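Local atomic coordinates of UDP-D-quinovosamine 4-dehydrogenase (Vibrio fischeri, PDB entry 3NKL), a protein that probably has oxidoreductase and lyase activity as a full-length membrane protein of the polysaccharide synthase family, of which this chain is the Rossmann-like CoA-binding-type domain. Residues V7-A12 with N21-G26; K27-I32 with T68-V73; L96-P99 with D103-N106. One frame throughout, in Å; residues are numbered along the deposited sequence.

Contact 1: residues V7-A12 with N21-G26; sequences VLIYGA and NMLRQG
The first beta-alpha-beta unit of this Rossmann-like domain opens with strand 5-10 and crosses over through helix 14-25, and V7 and I9 of the strand meet L23 of the helix where the two pack together. The strand alternates, so V7 and I9 direct their side chains at the helix while L8 and Y10 face the other way. I9 and L23 approach tip to tip: I9 CD1 ends 4.0 Å from L23 CD1. Both chains are fully stretched for this. In I9, CG1 stands anti to the carbonyl carbon and CD1 continues the line outward (chi2 176°); L23 mirrors it, with CD1 anti to CA. The same L23 methyl also faces the lower-numbered end of the strand, where V7 CG2 lies 4.4 Å from L23 CD1, a looser approach. One methyl, L23 CD1, thus meets both strand residues. The nearest alpha carbons, V7 CA and L23 CA, are 9.9 Å apart, so the side chains cover the distance. All three residues are buried and the contact is wholly apolar.

Just past the strand, G11 adopts backbone angles (phi 121°, psi 106°) at which a beta carbon would collide with the carbonyl O of Y10. This glycine fits the first position of a GxGxxG-like turn with G13 and G16, consistent with the nucleotide-binding loop of Rossmann folds. Within the turn, A12 N is hydrogen-bonded to D36 OD1. At the far end of the helix the chain leaves through G26, whose carbonyl O accepts a hydrogen bond from K4 NZ.

Contact 2: residues K27-I32 with T68-V73; sequences KEFHPI and TVLLAV
F29, T68 and L70 gather on one side of the Rossmann sheet, and the phenyl ring of F29 is set obliquely to both of its partners. The two touches fall on opposite corners of the ring: F29 CE1 lies 4.3 Å from T68 CG2, and F29 CD2 lies 4.4 Å from L70 CD1. Strands 29-35 and 68-71 are not neighbours. Strand 5-10 runs between them, which is why the nearest alpha carbons, F29 CA and T68 CA, stand 9.4 Å apart and the side chains must bridge the gap over the middle strand. T68 and L70, two residues apart on their strand, both point toward the ring, whereas V69 and L71 turn to the other side of the sheet and pack on helix 78-89.

The branching of T68 sorts its polarity. With chi1 at -64° the methyl CG2 stands anti to the backbone N and is the part offered to the aromatic ring, while OG1 makes a weak hydrogen bond to E94 OE2. L70 instead reaches across in an extended form, CD1 continuing away from CA (chi2 -176°). One face of the F29 ring receives E28 CG, 3.4 Å above the ring plane and displaced toward the rim. L23 of helix 14-25 and L114 of a loop pack on both F29 and L70.

With only carbon atoms meeting at distances beyond 4 Å, the contact implies cohesion by burial and dispersion rather than by directional bonds, between two strands that share no backbone pairing.

Contact 3: residues L96-P99 with D103-N106; sequences LTIP and DLVN
I98 carries CG1 between its backbone N and carbonyl carbon (chi1 71°) and then stretches out (chi2 173°), a combination that brings CD1 to L104. L104 itself sets CG anti to its carbonyl carbon, presenting both methyls to the segment 96-99. The motif is a strand-loop-helix connection at the carboxyl end of strand 94-97 in the Rossmann-like sheet: I98 and P99 lead off the strand, the short helix 101-105 continues outward, and L104 reaches back to them.

The two leucine branches divide the work. CD2 meets the CB-CG-CD rim of the P99 ring, with L104 CD2 3.8 Å from P99 CB and 4.0 Å from P99 CG; the two side chains cross at about a right angle. CD1 serves the other neighbour, with L104 CD1 and I98 CD1 4.2 Å apart, these side chains again meeting nearly at right angles. L104 CD1 also sits 4.0 Å from P99 O. D103 adds its beta carbon, D103 CB lying 4.2 Å from P99 CB. P99 CA and D103 CA are 6.2 Å apart, the closest pair of alpha carbons across the segments.

L109 packs on P99 and D103, and I111 on L104. I98 also touches A15 and L19 of helix 14-25, close to the glycine-rich turn, while V105 packs against N21 of the second subunit. The route out of the strand is pinned by a short local bond, T97 OG1 donating to I98 O at 2.8 Å; it arrives in the carbonyl plane on a lone pair, at a C=O...donor angle of 133°.

Overall arrangement
All three contacts reach one sheet, in which strands 29-35, 5-10, 68-71 and 94-97 lie side by side. Contacts 1 and 2 have centres about 5 Å apart and share an apolar layer beneath helix 14-25: L23 CD1 is 3.4 Å from L70 CD1. Probable backbone hydrogen bonds stitch their strands, including Y10 N to L70 O at 2.8 Å. Contact 3 lies farther out, about 15 Å from contact 2 between centres, and joins it where L71 N and L96 O are 2.7 Å apart. Contacts 1 and 3 stay about 7 Å apart at their nearest atoms, yet the I98 side chain lies near the glycine-rich turn holding G11, a region consistent with nucleotide binding in Rossmann folds.

Contact 1: residues V7-A12 with N21-G26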
ATOM      1  N   VAL B   7       0.864  18.839  -7.998  1.00 20.94           N
ATOM      2  CA  VAL B   7      -0.167  17.830  -7.713  1.00 16.96           C
ATOM      3  C   VAL B   7      -0.081  17.350  -6.281  1.00 21.80           C
ATOM      4  O   VAL B   7       0.956  17.492  -5.630  1.00 26.08           O
ATOM      5  CB  VAL B   7       0.013  16.561  -8.570  1.00 20.96           C
ATOM      6  CG1 VAL B   7       0.041  16.899 -10.061  1.00 20.29           C
ATOM      7  CG2 VAL B   7       1.283  15.851  -8.167  1.00 20.12           C
ATOM      8  N   LEU B   8      -1.167  16.750  -5.795  1.00 17.84           N
ATOM      9  CA  LEU B   8      -1.090  15.904  -4.623  1.00 19.72           C
ATOM     10  C   LEU B   8      -1.106  14.457  -5.086  1.00 24.52           C
ATOM     11  O   LEU B   8      -1.728  14.126  -6.110  1.00 18.40           O
ATOM     12  CB  LEU B   8      -2.283  16.111  -3.689  1.00 16.42           C
ATOM     13  CG  LEU B   8      -2.536  17.527  -3.165  1.00 26.46           C
ATOM     14  CD1 LEU B   8      -3.841  17.548  -2.388  1.00 21.07           C
ATOM     15  CD2 LEU B   8      -1.370  17.956  -2.279  1.00 25.23           C
ATOM     16  N   ILE B   9      -0.446  13.595  -4.322  1.00 16.34           N
ATOM     17  CA  ILE B   9      -0.519  12.152  -4.577  1.00 14.28           C
ATOM     18  C   ILE B   9      -1.324  11.520  -3.464  1.00 19.22           C
ATOM     19  O   ILE B   9      -0.981  11.652  -2.284  1.00 20.91           O
ATOM     20  CB  ILE B   9       0.872  11.500  -4.613  1.00 16.88           C
ATOM     21  CG1 ILE B   9       1.669  12.045  -5.806  1.00 19.60           C
ATOM     22  CG2 ILE B   9       0.751   9.948  -4.628  1.00 14.34           C
ATOM     23  CD1 ILE B   9       3.091  11.527  -5.878  1.00 20.79           C
ATOM     24  N   TYR B  10      -2.422  10.863  -3.836  1.00 13.37           N
ATOM     25  CA  TYR B  10      -3.258  10.185  -2.865  1.00 14.74           C
ATOM     26  C   TYR B  10      -2.698   8.772  -2.742  1.00 15.26           C
ATOM     27  O   TYR B  10      -2.769   8.000  -3.688  1.00 17.88           O
ATOM     28  CB  TYR B  10      -4.707  10.137  -3.365  1.00 17.93           C
ATOM     29  CG  TYR B  10      -5.760  10.085  -2.283  1.00 16.66           C
ATOM     30  CD1 TYR B  10      -5.863   8.989  -1.425  1.00 22.43           C
ATOM     31  CD2 TYR B  10      -6.660  11.134  -2.118  1.00 17.10           C
ATOM     32  CE1 TYR B  10      -6.831   8.938  -0.436  1.00 24.87           C
ATOM     33  CE2 TYR B  10      -7.640  11.087  -1.132  1.00 19.94           C
ATOM     34  CZ  TYR B  10      -7.710  10.003  -0.295  1.00 25.15           C
ATOM     35  OH  TYR B  10      -8.685   9.982   0.669  1.00 25.76           O
ATOM     36  N   GLY B  11      -2.143   8.451  -1.572  1.00 16.17           N
ATOM     37  CA  GLY B  11      -1.573   7.137  -1.292  1.00 19.52           C
ATOM     38  C   GLY B  11      -0.107   7.330  -0.940  1.00 22.05           C
ATOM     39  O   GLY B  11       0.702   7.624  -1.818  1.00 20.29           O
ATOM     40  N   ALA B  12       0.227   7.188   0.341  1.00 20.08           N
ATOM     41  CA  ALA B  12       1.607   7.347   0.797  1.00 23.07           C
ATOM     42  C   ALA B  12       2.258   6.020   1.182  1.00 27.27           C
ATOM     43  O   ALA B  12       3.091   5.965   2.094  1.00 28.27           O
ATOM     44  CB  ALA B  12       1.685   8.346   1.966  1.00 27.58           C
ATOM     45  N   ASN B  21       8.798   9.544  -7.010  1.00 33.36           N
ATOM     46  CA  ASN B  21      10.137   9.531  -7.628  1.00 35.52           C
ATOM     47  C   ASN B  21      10.085   9.583  -9.145  1.00 36.19           C
ATOM     48  O   ASN B  21      10.876  10.279  -9.775  1.00 46.23           O
ATOM     49  CB  ASN B  21      10.926   8.291  -7.212  1.00 45.27           C
ATOM     50  CG  ASN B  21      11.374   8.343  -5.778  1.00 42.33           C
ATOM     51  OD1 ASN B  21      11.752   7.325  -5.201  1.00 53.19           O
ATOM     52  ND2 ASN B  21      11.338   9.529  -5.191  1.00 45.79           N
HETATM   53  N   MSE B  22       9.182   8.802  -9.725  0.65 35.51           N
HETATM   54  CA  MSE B  22       8.893   8.876 -11.146  0.65 36.44           C
HETATM   55  C   MSE B  22       8.742  10.355 -11.490  0.65 40.59           C
HETATM   56  O   MSE B  22       9.487  10.901 -12.310  0.65 44.23           O
HETATM   57  CB  MSE B  22       7.576   8.156 -11.442  0.65 33.53           C
HETATM   58  CG  MSE B  22       7.492   7.459 -12.792  0.65 13.89           C
HETATM   59 SE   MSE B  22       8.216   5.675 -12.611  0.65 83.83          SE
HETATM   60  CE  MSE B  22       7.091   5.067 -11.139  0.65 70.05           C
ATOM     61  N   LEU B  23       7.786  11.005 -10.830  1.00 31.79           N
ATOM     62  CA  LEU B  23       7.459  12.424 -11.103  1.00 30.08           C
ATOM     63  C   LEU B  23       8.597  13.403 -10.804  1.00 43.81           C
ATOM     64  O   LEU B  23       8.922  14.269 -11.624  1.00 45.72           O
ATOM     65  CB  LEU B  23       6.246  12.854 -10.274  1.00 26.43           C
ATOM     66  CG  LEU B  23       4.999  11.975 -10.371  1.00 26.11           C
ATOM     67  CD1 LEU B  23       3.853  12.620  -9.636  1.00 28.92           C
ATOM     68  CD2 LEU B  23       4.608  11.719 -11.824  1.00 29.08           C
ATOM     69  N   ARG B  24       9.156  13.303  -9.600  1.00 52.78           N
ATOM     70  CA  ARG B  24      10.099  14.307  -9.117  1.00 58.70           C
ATOM     71  C   ARG B  24      11.340  14.371  -9.981  1.00 61.86           C
ATOM     72  O   ARG B  24      11.936  15.436 -10.143  1.00 71.77           O
ATOM     73  CB  ARG B  24      10.491  14.048  -7.666  1.00 59.94           C
ATOM     74  CG  ARG B  24      10.142  15.182  -6.734  1.00 63.86           C
ATOM     75  CD  ARG B  24      11.069  15.176  -5.547  1.00 77.91           C
ATOM     76  NE  ARG B  24      11.155  13.839  -4.980  1.00 90.46           N
ATOM     77  CZ  ARG B  24      10.203  13.300  -4.235  1.00 91.56           C
ATOM     78  NH1 ARG B  24      10.343  12.077  -3.750  1.00 95.86           N
ATOM     79  NH2 ARG B  24       9.107  13.995  -3.977  1.00 87.93           N
ATOM     80  N   GLN B  25      11.726  13.231 -10.536  1.00 61.79           N
ATOM     81  CA  GLN B  25      12.847  13.180 -11.461  1.00 73.54           C
ATOM     82  C   GLN B  25      12.407  13.767 -12.794  1.00 68.57           C
ATOM     83  O   GLN B  25      13.224  14.268 -13.565  1.00 68.49           O
ATOM     84  CB  GLN B  25      13.320  11.736 -11.667  1.00 83.90           C
ATOM     85  CG  GLN B  25      12.476  10.933 -12.661  1.00 89.50           C
ATOM     86  CD  GLN B  25      12.948   9.495 -12.812  1.00 97.70           C
ATOM     87  OE1 GLN B  25      14.089   9.170 -12.493  1.00104.28           O
ATOM     88  NE2 GLN B  25      12.068   8.630 -13.302  1.00 96.32           N
ATOM     89  N   GLY B  26      11.107  13.699 -13.057  1.00 59.51           N
ATOM     90  CA  GLY B  26      10.554  14.125 -14.330  1.00 53.79           C
ATOM     91  C   GLY B  26      10.300  15.619 -14.446  1.00 49.48           C
ATOM     92  O   GLY B  26      10.532  16.387 -13.502  1.00 46.96           O
TER

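Contact 2: residues K27-I32 with T68-V73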
ATOM      1  N   LYS B  27       9.794  16.030 -15.603  1.00 47.80           N
ATOM      2  CA  LYS B  27       9.605  17.453 -15.904  1.00 55.74           C
ATOM      3  C   LYS B  27       8.130  17.867 -16.056  1.00 55.00           C
ATOM      4  O   LYS B  27       7.841  18.966 -16.516  1.00 54.16           O
ATOM      5  CB  LYS B  27      10.394  17.835 -17.168  1.00 66.32           C
ATOM      6  CG  LYS B  27      11.887  17.498 -17.104  1.00 74.84           C
ATOM      7  CD  LYS B  27      12.511  17.374 -18.497  1.00 84.60           C
ATOM      8  CE  LYS B  27      12.553  18.712 -19.240  1.00 88.11           C
ATOM      9  NZ  LYS B  27      13.592  19.640 -18.704  1.00 92.24           N
ATOM     10  N   GLU B  28       7.197  17.008 -15.653  1.00 43.54           N
ATOM     11  CA  GLU B  28       5.781  17.300 -15.892  1.00 41.43           C
ATOM     12  C   GLU B  28       4.959  17.649 -14.636  1.00 38.42           C
ATOM     13  O   GLU B  28       4.189  18.628 -14.630  1.00 32.90           O
ATOM     14  CB  GLU B  28       5.119  16.156 -16.664  1.00 43.87           C
ATOM     15  CG  GLU B  28       3.602  16.177 -16.578  1.00 56.77           C
ATOM     16  CD  GLU B  28       2.934  16.178 -17.937  1.00 77.69           C
ATOM     17  OE1 GLU B  28       1.681  16.116 -17.985  1.00 80.16           O
ATOM     18  OE2 GLU B  28       3.664  16.242 -18.953  1.00 85.52           O
ATOM     19  N   PHE B  29       5.103  16.847 -13.582  1.00 30.32           N
ATOM     20  CA  PHE B  29       4.371  17.105 -12.346  1.00 24.43           C
ATOM     21  C   PHE B  29       5.331  17.295 -11.172  1.00 34.53           C
ATOM     22  O   PHE B  29       6.406  16.696 -11.131  1.00 35.57           O
ATOM     23  CB  PHE B  29       3.436  15.942 -12.014  1.00 25.61           C
ATOM     24  CG  PHE B  29       2.318  15.731 -12.999  1.00 27.93           C
ATOM     25  CD1 PHE B  29       1.279  16.637 -13.100  1.00 31.83           C
ATOM     26  CD2 PHE B  29       2.285  14.591 -13.791  1.00 33.59           C
ATOM     27  CE1 PHE B  29       0.238  16.435 -13.990  1.00 33.60           C
ATOM     28  CE2 PHE B  29       1.241  14.374 -14.675  1.00 31.21           C
ATOM     29  CZ  PHE B  29       0.216  15.292 -14.774  1.00 36.27           C
ATOM     30  N   HIS B  30       4.928  18.106 -10.202  1.00 28.30           N
ATOM     31  CA  HIS B  30       5.671  18.198  -8.962  1.00 30.72           C
ATOM     32  C   HIS B  30       4.784  17.823  -7.779  1.00 26.91           C
ATOM     33  O   HIS B  30       3.801  18.517  -7.481  1.00 26.25           O
ATOM     34  CB  HIS B  30       6.246  19.604  -8.774  1.00 34.81           C
ATOM     35  CG  HIS B  30       6.834  19.831  -7.416  1.00 40.72           C
ATOM     36  ND1 HIS B  30       7.967  19.179  -6.979  1.00 40.64           N
ATOM     37  CD2 HIS B  30       6.439  20.626  -6.393  1.00 46.88           C
ATOM     38  CE1 HIS B  30       8.246  19.562  -5.746  1.00 45.06           C
ATOM     39  NE2 HIS B  30       7.335  20.441  -5.367  1.00 47.13           N
ATOM     40  N   PRO B  31       5.112  16.716  -7.099  1.00 27.86           N
ATOM     41  CA  PRO B  31       4.249  16.342  -5.978  1.00 25.43           C
ATOM     42  C   PRO B  31       4.498  17.282  -4.798  1.00 32.46           C
ATOM     43  O   PRO B  31       5.621  17.372  -4.318  1.00 33.48           O
ATOM     44  CB  PRO B  31       4.685  14.898  -5.661  1.00 23.71           C
ATOM     45  CG  PRO B  31       6.071  14.788  -6.178  1.00 27.77           C
ATOM     46  CD  PRO B  31       6.229  15.773  -7.301  1.00 26.81           C
ATOM     47  N   ILE B  32       3.458  17.987  -4.364  1.00 24.53           N
ATOM     48  CA  ILE B  32       3.555  18.941  -3.261  1.00 27.54           C
ATOM     49  C   ILE B  32       3.490  18.257  -1.905  1.00 33.88           C
ATOM     50  O   ILE B  32       4.186  18.641  -0.961  1.00 28.24           O
ATOM     51  CB  ILE B  32       2.384  19.940  -3.327  1.00 36.79           C
ATOM     52  CG1 ILE B  32       2.483  20.774  -4.602  1.00 40.09           C
ATOM     53  CG2 ILE B  32       2.356  20.822  -2.095  1.00 45.40           C
ATOM     54  CD1 ILE B  32       3.798  21.458  -4.764  1.00 56.05           C
ATOM     55  N   THR B  68      -4.929  19.089 -10.100  1.00 15.44           N
ATOM     56  CA  THR B  68      -4.787  17.681 -10.502  1.00 16.99           C
ATOM     57  C   THR B  68      -4.339  16.862  -9.303  1.00 19.89           C
ATOM     58  O   THR B  68      -3.399  17.248  -8.607  1.00 17.31           O
ATOM     59  CB  THR B  68      -3.745  17.527 -11.632  1.00 19.40           C
ATOM     60  OG1 THR B  68      -4.208  18.206 -12.798  1.00 26.28           O
ATOM     61  CG2 THR B  68      -3.519  16.073 -11.980  1.00 23.64           C
ATOM     62  N   VAL B  69      -5.017  15.736  -9.058  1.00 14.63           N
ATOM     63  CA  VAL B  69      -4.634  14.832  -7.988  1.00 15.94           C
ATOM     64  C   VAL B  69      -4.398  13.457  -8.596  1.00 18.43           C
ATOM     65  O   VAL B  69      -5.177  13.000  -9.432  1.00 18.71           O
ATOM     66  CB  VAL B  69      -5.701  14.802  -6.858  1.00 14.95           C
ATOM     67  CG1 VAL B  69      -5.421  13.662  -5.860  1.00 12.96           C
ATOM     68  CG2 VAL B  69      -5.752  16.178  -6.149  1.00 18.07           C
ATOM     69  N   LEU B  70      -3.292  12.824  -8.216  1.00 11.82           N
ATOM     70  CA  LEU B  70      -2.915  11.524  -8.762  1.00 15.67           C
ATOM     71  C   LEU B  70      -3.176  10.420  -7.742  1.00 16.56           C
ATOM     72  O   LEU B  70      -2.727  10.505  -6.601  1.00 20.71           O
ATOM     73  CB  LEU B  70      -1.429  11.531  -9.127  1.00 14.83           C
ATOM     74  CG  LEU B  70      -0.934  12.695  -9.995  1.00 20.75           C
ATOM     75  CD1 LEU B  70       0.540  12.454 -10.326  1.00 19.75           C
ATOM     76  CD2 LEU B  70      -1.757  12.816 -11.252  1.00 18.52           C
ATOM     77  N   LEU B  71      -3.868   9.370  -8.157  1.00 16.98           N
ATOM     78  CA  LEU B  71      -4.182   8.269  -7.241  1.00 15.52           C
ATOM     79  C   LEU B  71      -3.124   7.183  -7.333  1.00 20.22           C
ATOM     80  O   LEU B  71      -2.853   6.669  -8.415  1.00 16.49           O
ATOM     81  CB  LEU B  71      -5.535   7.654  -7.573  1.00 10.24           C
ATOM     82  CG  LEU B  71      -6.732   8.605  -7.516  1.00 19.73           C
ATOM     83  CD1 LEU B  71      -7.999   7.830  -7.793  1.00 17.59           C
ATOM     84  CD2 LEU B  71      -6.826   9.280  -6.159  1.00 18.43           C
ATOM     85  N   ALA B  72      -2.529   6.847  -6.196  1.00 12.24           N
ATOM     86  CA  ALA B  72      -1.576   5.758  -6.122  1.00 17.88           C
ATOM     87  C   ALA B  72      -2.027   4.841  -4.983  1.00 17.74           C
ATOM     88  O   ALA B  72      -1.313   4.656  -3.990  1.00 17.35           O
ATOM     89  CB  ALA B  72      -0.160   6.297  -5.881  1.00 19.05           C
ATOM     90  N   VAL B  73      -3.237   4.295  -5.133  1.00 16.21           N
ATOM     91  CA  VAL B  73      -3.816   3.385  -4.149  1.00 14.52           C
ATOM     92  C   VAL B  73      -4.296   2.087  -4.802  1.00 13.41           C
ATOM     93  O   VAL B  73      -5.475   1.743  -4.733  1.00 14.01           O
ATOM     94  CB  VAL B  73      -4.996   4.032  -3.402  1.00 19.64           C
ATOM     95  CG1 VAL B  73      -4.474   5.062  -2.392  1.00 21.85           C
ATOM     96  CG2 VAL B  73      -5.998   4.664  -4.394  1.00 18.75           C
TER

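Contact 3: residues L96-P99 with D103-N106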
ATOM      1  N   LEU B  96      -6.286  11.523 -11.915  1.00 15.28           N
ATOM      2  CA  LEU B  96      -5.591  10.539 -12.744  1.00 13.01           C
ATOM      3  C   LEU B  96      -5.159   9.419 -11.829  1.00 14.56           C
ATOM      4  O   LEU B  96      -5.003   9.629 -10.634  1.00 17.18           O
ATOM      5  CB  LEU B  96      -4.339  11.118 -13.405  1.00 14.30           C
ATOM      6  CG  LEU B  96      -4.466  12.490 -14.067  1.00 16.69           C
ATOM      7  CD1 LEU B  96      -3.109  12.932 -14.654  1.00 25.49           C
ATOM      8  CD2 LEU B  96      -5.504  12.385 -15.150  1.00 20.25           C
ATOM      9  N   THR B  97      -4.960   8.231 -12.392  1.00 13.32           N
ATOM     10  CA  THR B  97      -4.601   7.071 -11.574  1.00 13.86           C
ATOM     11  C   THR B  97      -3.479   6.246 -12.194  1.00 14.10           C
ATOM     12  O   THR B  97      -3.388   6.124 -13.423  1.00 15.06           O
ATOM     13  CB  THR B  97      -5.819   6.126 -11.326  1.00 20.09           C
ATOM     14  OG1 THR B  97      -5.404   4.994 -10.534  1.00 15.61           O
ATOM     15  CG2 THR B  97      -6.396   5.613 -12.637  1.00 14.91           C
ATOM     16  N   ILE B  98      -2.642   5.656 -11.344  1.00 13.68           N
ATOM     17  CA  ILE B  98      -1.665   4.679 -11.829  1.00 15.35           C
ATOM     18  C   ILE B  98      -2.427   3.384 -12.154  1.00 14.27           C
ATOM     19  O   ILE B  98      -3.609   3.268 -11.816  1.00 16.13           O
ATOM     20  CB  ILE B  98      -0.569   4.424 -10.776  1.00 13.59           C
ATOM     21  CG1 ILE B  98      -1.115   3.629  -9.582  1.00 15.96           C
ATOM     22  CG2 ILE B  98       0.060   5.766 -10.303  1.00 13.30           C
ATOM     23  CD1 ILE B  98       0.021   3.213  -8.598  1.00 19.31           C
ATOM     24  N   PRO B  99      -1.757   2.401 -12.788  1.00 14.40           N
ATOM     25  CA  PRO B  99      -2.425   1.137 -13.132  1.00 16.89           C
ATOM     26  C   PRO B  99      -2.999   0.355 -11.951  1.00 17.80           C
ATOM     27  O   PRO B  99      -2.652   0.604 -10.803  1.00 15.72           O
ATOM     28  CB  PRO B  99      -1.295   0.301 -13.794  1.00 12.65           C
ATOM     29  CG  PRO B  99      -0.392   1.378 -14.394  1.00 19.44           C
ATOM     30  CD  PRO B  99      -0.386   2.467 -13.336  1.00 15.69           C
ATOM     31  N   ASP B 103      -1.791  -5.308 -12.939  1.00 25.04           N
ATOM     32  CA  ASP B 103      -0.981  -4.853 -14.075  1.00 23.56           C
ATOM     33  C   ASP B 103       0.381  -4.351 -13.627  1.00 25.68           C
ATOM     34  O   ASP B 103       1.304  -4.223 -14.433  1.00 26.38           O
ATOM     35  CB  ASP B 103      -1.707  -3.778 -14.905  1.00 18.62           C
ATOM     36  CG  ASP B 103      -2.948  -4.333 -15.592  1.00 29.77           C
ATOM     37  OD1 ASP B 103      -2.881  -5.493 -16.047  1.00 33.34           O
ATOM     38  OD2 ASP B 103      -3.985  -3.635 -15.649  1.00 28.24           O
ATOM     39  N   LEU B 104       0.516  -4.060 -12.345  1.00 20.05           N
ATOM     40  CA  LEU B 104       1.814  -3.648 -11.825  1.00 24.04           C
ATOM     41  C   LEU B 104       2.692  -4.847 -11.496  1.00 27.05           C
ATOM     42  O   LEU B 104       3.917  -4.775 -11.568  1.00 29.09           O
ATOM     43  CB  LEU B 104       1.646  -2.829 -10.558  1.00 21.61           C
ATOM     44  CG  LEU B 104       0.934  -1.505 -10.774  1.00 20.59           C
ATOM     45  CD1 LEU B 104       0.802  -0.814  -9.424  1.00 22.48           C
ATOM     46  CD2 LEU B 104       1.760  -0.679 -11.734  1.00 24.37           C
ATOM     47  N   VAL B 105       2.075  -5.948 -11.112  1.00 22.45           N
ATOM     48  CA  VAL B 105       2.866  -7.022 -10.482  1.00 21.54           C
ATOM     49  C   VAL B 105       3.780  -7.730 -11.490  1.00 38.47           C
ATOM     50  O   VAL B 105       4.966  -7.952 -11.229  1.00 44.01           O
ATOM     51  CB  VAL B 105       1.984  -8.019  -9.669  1.00 31.98           C
ATOM     52  CG1 VAL B 105       0.992  -8.704 -10.560  1.00 37.40           C
ATOM     53  CG2 VAL B 105       2.868  -9.047  -8.943  1.00 35.13           C
ATOM     54  N   ASN B 106       3.226  -8.057 -12.648  1.00 48.68           N
ATOM     55  CA  ASN B 106       3.987  -8.686 -13.720  1.00 60.72           C
ATOM     56  C   ASN B 106       4.791  -7.658 -14.529  1.00 61.36           C
ATOM     57  O   ASN B 106       5.392  -7.982 -15.552  1.00 62.35           O
ATOM     58  CB  ASN B 106       3.038  -9.462 -14.640  1.00 63.98           C
ATOM     59  CG  ASN B 106       1.900  -8.591 -15.196  1.00 61.88           C
ATOM     60  OD1 ASN B 106       1.650  -7.476 -14.723  1.00 44.79           O
ATOM     61  ND2 ASN B 106       1.204  -9.111 -16.202  1.00 64.88           N
TER